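Local coordinates for protein fusion DH (Streptomyces sp. MJ635-86F5, PDB 6K97) that probably works as a polyketide synthase dehydratase, an engineered fusion that joins a split dehydratase domain of cremimycin biosynthesis in one double hot dog chain, at residues T71-P74 with G75-V79. Numbering follows the deposited sequence.
Sequences TIVP and GTAFV
Val73 lays its CG1 methyl over one face of the Phe78 ring, a CH-pi contact in which the carbon stands 4.2 Å from the ring centroid, displaced toward the rim, and the two side chains cross at about a right angle. The same methyl presses on Ala77, CG1 to CB 3.5 Å, so one branch meets both the ring and the alanine. CG1 lies anti to the Val73 backbone N (chi1 171°), the torsion that swings this branch toward the helix. Beside it, the Pro74 ring rests on the same Ala77 methyl, CD to CB 4.0 Å. Leu103 touches both Val73 and Phe78, and Leu99 of strand 93-99 also meets the ring. With an alanine at Phe78, the Val73 methyl would probably lose its aromatic floor, and a gap is likely to open beside Leu99 and Leu103.

Between the loop and the helix the polar contacts are backbone ones. Pro74, the N-cap residue, offers its carbonyl O to two weak hydrogen bonds, from Ala77 N at 3.0 Å and Phe78 N at 3.4 Å. Thr76 sends its OG1 outside this turn, to Pro252 O in the second part of the fusion.

The stretch belongs to the first hot dog part. His65, whose ND1 is hydrogen-bonded to Ile72 O, and Pro74 fit the ends of the HxxxGxxxxP motif of polyketide synthase dehydratases. The chemistry is thus mainly apolar: a buried valine-phenylalanine-alanine cluster lines the turn where the loop enters the helix, while one carbonyl accepts two weak bonds from the opening turn.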
ATOM      1  N   THR A  71      13.339   9.251  23.377  1.00 43.59           N
ATOM      2  CA  THR A  71      13.330   7.921  22.819  1.00 45.04           C
ATOM      3  C   THR A  71      12.985   7.956  21.335  1.00 43.11           C
ATOM      4  O   THR A  71      11.936   8.478  20.949  1.00 41.39           O
ATOM      5  CB  THR A  71      12.294   7.036  23.535  1.00 44.65           C
ATOM      6  OG1 THR A  71      12.722   6.920  24.886  1.00 39.85           O
ATOM      7  CG2 THR A  71      12.261   5.651  22.905  1.00 45.86           C
ATOM      8  N   ILE A  72      13.883   7.404  20.519  1.00 41.90           N
ATOM      9  CA  ILE A  72      13.794   7.561  19.058  1.00 40.82           C
ATOM     10  C   ILE A  72      14.215   6.294  18.408  1.00 39.71           C
ATOM     11  O   ILE A  72      15.035   5.538  18.969  1.00 39.35           O
ATOM     12  CB  ILE A  72      14.698   8.683  18.510  1.00 41.69           C
ATOM     13  CG1 ILE A  72      16.187   8.330  18.567  1.00 37.67           C
ATOM     14  CG2 ILE A  72      14.504   9.984  19.284  1.00 39.90           C
ATOM     15  CD1 ILE A  72      17.057   9.421  17.938  1.00 37.20           C
ATOM     16  N   VAL A  73      13.624   6.029  17.246  1.00 36.76           N
ATOM     17  CA  VAL A  73      13.925   4.807  16.562  1.00 34.33           C
ATOM     18  C   VAL A  73      15.370   4.890  16.174  1.00 32.80           C
ATOM     19  O   VAL A  73      15.786   5.873  15.579  1.00 33.19           O
ATOM     20  CB  VAL A  73      13.016   4.666  15.329  1.00 36.12           C
ATOM     21  CG1 VAL A  73      13.449   3.499  14.442  1.00 35.73           C
ATOM     22  CG2 VAL A  73      11.554   4.499  15.748  1.00 37.08           C
ATOM     23  N   PRO A  74      16.154   3.877  16.487  1.00 35.40           N
ATOM     24  CA  PRO A  74      17.574   3.925  16.016  1.00 37.88           C
ATOM     25  C   PRO A  74      17.768   3.873  14.493  1.00 35.82           C
ATOM     26  O   PRO A  74      16.907   3.372  13.775  1.00 34.46           O
ATOM     27  CB  PRO A  74      18.229   2.680  16.643  1.00 35.19           C
ATOM     28  CG  PRO A  74      17.109   1.775  16.971  1.00 34.80           C
ATOM     29  CD  PRO A  74      15.813   2.563  17.048  1.00 36.66           C
ATOM     30  N   GLY A  75      18.927   4.369  14.043  1.00 34.06           N
ATOM     31  CA  GLY A  75      19.260   4.370  12.657  1.00 32.14           C
ATOM     32  C   GLY A  75      19.291   2.942  12.132  1.00 33.44           C
ATOM     33  O   GLY A  75      18.850   2.696  11.019  1.00 35.63           O
ATOM     34  N   THR A  76      19.812   2.003  12.934  1.00 30.59           N
ATOM     35  CA  THR A  76      19.907   0.660  12.493  1.00 30.39           C
ATOM     36  C   THR A  76      18.528   0.035  12.305  1.00 31.28           C
ATOM     37  O   THR A  76      18.399  -0.866  11.516  1.00 32.36           O
ATOM     38  CB  THR A  76      20.747  -0.231  13.418  1.00 30.07           C
ATOM     39  OG1 THR A  76      20.154  -0.261  14.713  1.00 28.28           O
ATOM     40  CG2 THR A  76      22.180   0.229  13.444  1.00 29.38           C
ATOM     41  N   ALA A  77      17.495   0.528  12.967  1.00 31.40           N
ATOM     42  CA  ALA A  77      16.136   0.051  12.675  1.00 31.11           C
ATOM     43  C   ALA A  77      15.653   0.503  11.325  1.00 29.91           C
ATOM     44  O   ALA A  77      14.971  -0.274  10.609  1.00 30.44           O
ATOM     45  CB  ALA A  77      15.145   0.480  13.731  1.00 30.73           C
ATOM     46  N   PHE A  78      15.990   1.719  10.932  1.00 28.51           N
ATOM     47  CA  PHE A  78      15.632   2.127   9.552  1.00 29.57           C
ATOM     48  C   PHE A  78      16.413   1.289   8.519  1.00 29.46           C
ATOM     49  O   PHE A  78      15.899   0.887   7.481  1.00 28.83           O
ATOM     50  CB  PHE A  78      15.932   3.598   9.350  1.00 31.19           C
ATOM     51  CG  PHE A  78      15.010   4.523  10.104  1.00 30.96           C
ATOM     52  CD1 PHE A  78      13.654   4.512   9.851  1.00 31.92           C
ATOM     53  CD2 PHE A  78      15.497   5.392  11.058  1.00 29.82           C
ATOM     54  CE1 PHE A  78      12.799   5.337  10.565  1.00 31.62           C
ATOM     55  CE2 PHE A  78      14.647   6.258  11.750  1.00 29.93           C
ATOM     56  CZ  PHE A  78      13.314   6.233  11.489  1.00 31.23           C
ATOM     57  N   VAL A  79      17.654   0.964   8.840  1.00 29.74           N
ATOM     58  CA  VAL A  79      18.418  -0.001   8.044  1.00 29.32           C
ATOM     59  C   VAL A  79      17.710  -1.353   7.943  1.00 29.45           C
ATOM     60  O   VAL A  79      17.595  -1.918   6.826  1.00 27.87           O
ATOM     61  CB  VAL A  79      19.786  -0.208   8.623  1.00 28.90           C
ATOM     62  CG1 VAL A  79      20.532  -1.291   7.887  1.00 28.86           C
ATOM     63  CG2 VAL A  79      20.585   1.080   8.492  1.00 31.73           C
TER